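Local coordinates for 4-hydroxybutyrate coenzyme A transferase (Shewanella oneidensis, PDB 2OAS), which probably transfers coenzyme A from an acyl-CoA to a free carboxylic acid, such as 4-hydroxybutyrate or acetate, at residues 8-11 / 12-16; 135-138 / 139-143. One frame throughout, in Å; residues are numbered along the deposited sequence.

Contact 1 (8-11 / 12-16); sequences SALE and AVSLI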
loop_
_atom_site.group_PDB
_atom_site.type_symbol
_atom_site.label_atom_id
_atom_site.label_comp_id
_atom_site.label_asym_id
_atom_site.label_seq_id
_atom_site.Cartn_x
_atom_site.Cartn_y
_atom_site.Cartn_z
ATOM N N SER A 8 40.022 -8.578 21.050
ATOM C CA SER A 8 39.039 -7.841 21.847
ATOM C C SER A 8 38.030 -7.140 20.941
ATOM O O SER A 8 38.331 -6.839 19.782
ATOM C CB SER A 8 39.721 -6.803 22.729
ATOM O OG SER A 8 40.242 -5.747 21.945
ATOM N N ALA A 9 36.836 -6.875 21.466
ATOM C CA ALA A 9 35.806 -6.204 20.684
ATOM C C ALA A 9 36.267 -4.827 20.231
ATOM O O ALA A 9 35.928 -4.376 19.148
ATOM C CB ALA A 9 34.532 -6.073 21.492
ATOM N N LEU A 10 37.043 -4.156 21.072
ATOM C CA LEU A 10 37.536 -2.820 20.738
ATOM C C LEU A 10 38.481 -2.905 19.543
ATOM O O LEU A 10 38.499 -2.022 18.691
ATOM C CB LEU A 10 38.252 -2.224 21.950
ATOM C CG LEU A 10 38.326 -0.699 22.070
ATOM C CD1 LEU A 10 38.998 -0.337 23.391
ATOM C CD2 LEU A 10 39.087 -0.107 20.908
ATOM N N GLU A 11 39.254 -3.981 19.476
ATOM C CA GLU A 11 40.187 -4.156 18.372
ATOM C C GLU A 11 39.434 -4.321 17.050
ATOM O O GLU A 11 39.854 -3.817 16.008
ATOM C CB GLU A 11 41.071 -5.363 18.639
ATOM C CG GLU A 11 42.143 -5.555 17.617
ATOM C CD GLU A 11 43.047 -6.717 17.955
ATOM O OE1 GLU A 11 43.826 -7.127 17.070
ATOM O OE2 GLU A 11 42.978 -7.220 19.108
ATOM N N ALA A 12 38.307 -5.006 17.105
ATOM C CA ALA A 12 37.490 -5.221 15.928
ATOM C C ALA A 12 36.841 -3.926 15.480
ATOM O O ALA A 12 36.847 -3.589 14.296
ATOM C CB ALA A 12 36.409 -6.264 16.235
ATOM N N VAL A 13 36.276 -3.194 16.428
ATOM C CA VAL A 13 35.610 -1.952 16.104
ATOM C C VAL A 13 36.570 -0.872 15.612
ATOM O O VAL A 13 36.173 0.039 14.894
ATOM C CB VAL A 13 34.848 -1.442 17.313
ATOM C CG1 VAL A 13 34.197 -0.121 16.994
ATOM C CG2 VAL A 13 33.802 -2.441 17.697
ATOM N N SER A 14 37.838 -0.985 15.994
ATOM C CA SER A 14 38.848 -0.005 15.609
ATOM C C SER A 14 38.913 0.329 14.128
ATOM O O SER A 14 39.176 1.466 13.763
ATOM C CB SER A 14 40.219 -0.470 16.078
ATOM O OG SER A 14 40.324 -0.295 17.473
ATOM N N LEU A 15 38.688 -0.667 13.276
ATOM C CA LEU A 15 38.733 -0.444 11.832
ATOM C C LEU A 15 37.753 0.649 11.421
ATOM O O LEU A 15 37.981 1.353 10.448
ATOM C CB LEU A 15 38.429 -1.740 11.078
ATOM C CG LEU A 15 39.507 -2.833 11.071
ATOM C CD1 LEU A 15 39.860 -3.244 12.486
ATOM C CD2 LEU A 15 38.998 -4.043 10.280
ATOM N N ILE A 16 36.657 0.795 12.157
ATOM C CA ILE A 16 35.684 1.829 11.814
ATOM C C ILE A 16 36.379 3.177 11.892
ATOM O O ILE A 16 37.065 3.472 12.877
ATOM C CB ILE A 16 34.472 1.818 12.763
ATOM C CG1 ILE A 16 33.747 0.466 12.658
ATOM C CG2 ILE A 16 33.537 2.974 12.418
ATOM C CD1 ILE A 16 32.504 0.330 13.517
#
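S14 turns its side chain back along the short helix 9-13 onto the carbonyl of L10, one turn earlier. S14 CB lies 3.4 Å from E11 O. At the tip, S14 OG donates to L10 O over 2.8 Å. The rotation about CA-CB makes this possible: with OG beside the backbone N (chi1 -74°), hydroxyl and amide point at the same acceptor. S14 N also bonds L10 O, at 3.0 Å, and the two donors arrive from opposite faces of the carbonyl plane. L10 CD2 comes to 3.7 Å from S14 OG. An alanine here would keep the amide bond but is likely to leave L10 O with one grip instead of two. S14 is thus a serine bonding the carbonyl four residues back, near the end of a helix that S8 caps at its start, S8 OG accepting from E11 N at 3.2 Å. V13 N bonds A9 O with a nearly straight N-H...O angle of 165°. E11, extended beyond CG, accepts a hydrogen bond from Q7 N at OE2. The helix and the turn after it pack on the parallel sheet and beside helix 32-41: A9 and V13 touch A37, while A12 touches I147 and L15 touches K145 of strand 145-150.

Contact 2 (135-138 / 139-143); sequences ATLA and ACQVA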
loop_
_atom_site.group_PDB
_atom_site.type_symbol
_atom_site.label_atom_id
_atom_site.label_comp_id
_atom_site.label_asym_id
_atom_site.label_seq_id
_atom_site.Cartn_x
_atom_site.Cartn_y
_atom_site.Cartn_z
ATOM N N ALA A 135 17.390 -7.647 6.568
ATOM C CA ALA A 135 18.071 -6.927 5.506
ATOM C C ALA A 135 19.572 -6.873 5.686
ATOM O O ALA A 135 20.277 -6.229 4.900
ATOM C CB ALA A 135 17.531 -5.520 5.421
ATOM N N THR A 136 20.073 -7.552 6.710
ATOM C CA THR A 136 21.509 -7.559 6.980
ATOM C C THR A 136 22.256 -8.293 5.856
ATOM O O THR A 136 23.352 -7.890 5.454
ATOM C CB THR A 136 21.792 -8.160 8.403
ATOM O OG1 THR A 136 23.197 -8.366 8.574
ATOM C CG2 THR A 136 21.050 -9.461 8.597
ATOM N N LEU A 137 21.638 -9.339 5.320
ATOM C CA LEU A 137 22.235 -10.116 4.237
ATOM C C LEU A 137 22.518 -9.186 3.055
ATOM O O LEU A 137 23.590 -9.240 2.440
ATOM C CB LEU A 137 21.270 -11.235 3.843
ATOM C CG LEU A 137 21.732 -12.317 2.868
ATOM C CD1 LEU A 137 21.681 -11.784 1.470
ATOM C CD2 LEU A 137 23.133 -12.783 3.234
ATOM N N ALA A 138 21.557 -8.311 2.762
ATOM C CA ALA A 138 21.684 -7.342 1.675
ATOM C C ALA A 138 22.740 -6.293 2.025
ATOM O O ALA A 138 23.489 -5.817 1.157
ATOM C CB ALA A 138 20.334 -6.675 1.422
ATOM N N ALA A 139 22.802 -5.941 3.312
ATOM C CA ALA A 139 23.775 -4.959 3.800
ATOM C C ALA A 139 25.178 -5.545 3.666
ATOM O O ALA A 139 26.117 -4.857 3.271
ATOM C CB ALA A 139 23.480 -4.612 5.254
ATOM N N CYS A 140 25.320 -6.820 4.001
ATOM C CA CYS A 140 26.631 -7.471 3.896
ATOM C C CYS A 140 27.080 -7.572 2.446
ATOM O O CYS A 140 28.269 -7.702 2.171
ATOM C CB CYS A 140 26.590 -8.870 4.500
ATOM S SG CYS A 140 26.484 -8.857 6.279
ATOM N N GLN A 141 26.124 -7.503 1.524
ATOM C CA GLN A 141 26.432 -7.602 0.109
ATOM C C GLN A 141 27.100 -6.326 -0.402
ATOM O O GLN A 141 28.099 -6.372 -1.117
ATOM C CB GLN A 141 25.151 -7.869 -0.702
ATOM C CG GLN A 141 25.136 -9.183 -1.506
ATOM C CD GLN A 141 24.577 -10.383 -0.701
ATOM O OE1 GLN A 141 23.447 -10.856 -0.948
ATOM N NE2 GLN A 141 25.368 -10.869 0.271
ATOM N N VAL A 142 26.550 -5.181 -0.022
ATOM C CA VAL A 142 27.080 -3.917 -0.485
ATOM C C VAL A 142 28.053 -3.248 0.483
ATOM O O VAL A 142 28.730 -2.289 0.127
ATOM C CB VAL A 142 25.931 -2.954 -0.809
ATOM C CG1 VAL A 142 25.007 -3.591 -1.826
ATOM C CG2 VAL A 142 25.153 -2.618 0.451
ATOM N N ALA A 143 28.139 -3.751 1.704
ATOM C CA ALA A 143 29.025 -3.140 2.670
ATOM C C ALA A 143 30.485 -3.083 2.215
ATOM O O ALA A 143 31.018 -4.056 1.678
ATOM C CB ALA A 143 28.928 -3.875 3.984
#
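T136 O takes the amide of C140 in the shortest bond between the two halves of helix 136-142, 2.7 Å from C140 N to T136 O with the donor nearly on the line of the C=O bond. C140 SG, folded back beside its own backbone N (chi1 -72°), lies 3.4 Å from T136 O. A139 N is satisfied in the same i to i+4 manner by A135 O at 3.0 Å. Further on the pattern slackens: Q141 N divides itself weakly between L137 O and A138 O, and A138 O also receives a long, weak bond from V142 N. The last amide recovers, A143 N reaching A139 O at 2.8 Å. Among the side chains, Q141 bends at chi2 (89°) and lays its amide group over the turn, with Q141 OE1 3.1 Å from L137 CD1. Q141 OE1 is hydrogen-bonded to R105 NH2 of helix 100-105, whereas Q141 NE2, although 3.2 Å from L137 O, is not aligned to bond it. T136 OG1 is buried without any polar partner in the model; its side chain touches W23 and I116. The chemistry is uneven: backbone bonds carry the helix, the glutamine oxygen spends its bond on R105, and one buried hydroxyl probably costs some stability.

In the fold
Both contacts are local, within short helices and their ends in the N-terminal part of the chain, packed against the same eight-stranded parallel sheet, yet they do not meet: their centres are 20 Å apart and their nearest atoms about 11 Å. Strand 145-150 receives side chains of contact 1, while contact 2 leans on the neighbouring strand 113-118 and on strand 21-24. They differ most in their relation to the ligand. Contact 1 is peripheral: its centre lies 29 Å from that of the chain, away from the coenzyme A site. Contact 2 lies deeper, its centre 18 Å from the chain's, and the side chain of A135 is about 11 Å both from that of E233, the covalent CoA site, and from the bound coenzyme A.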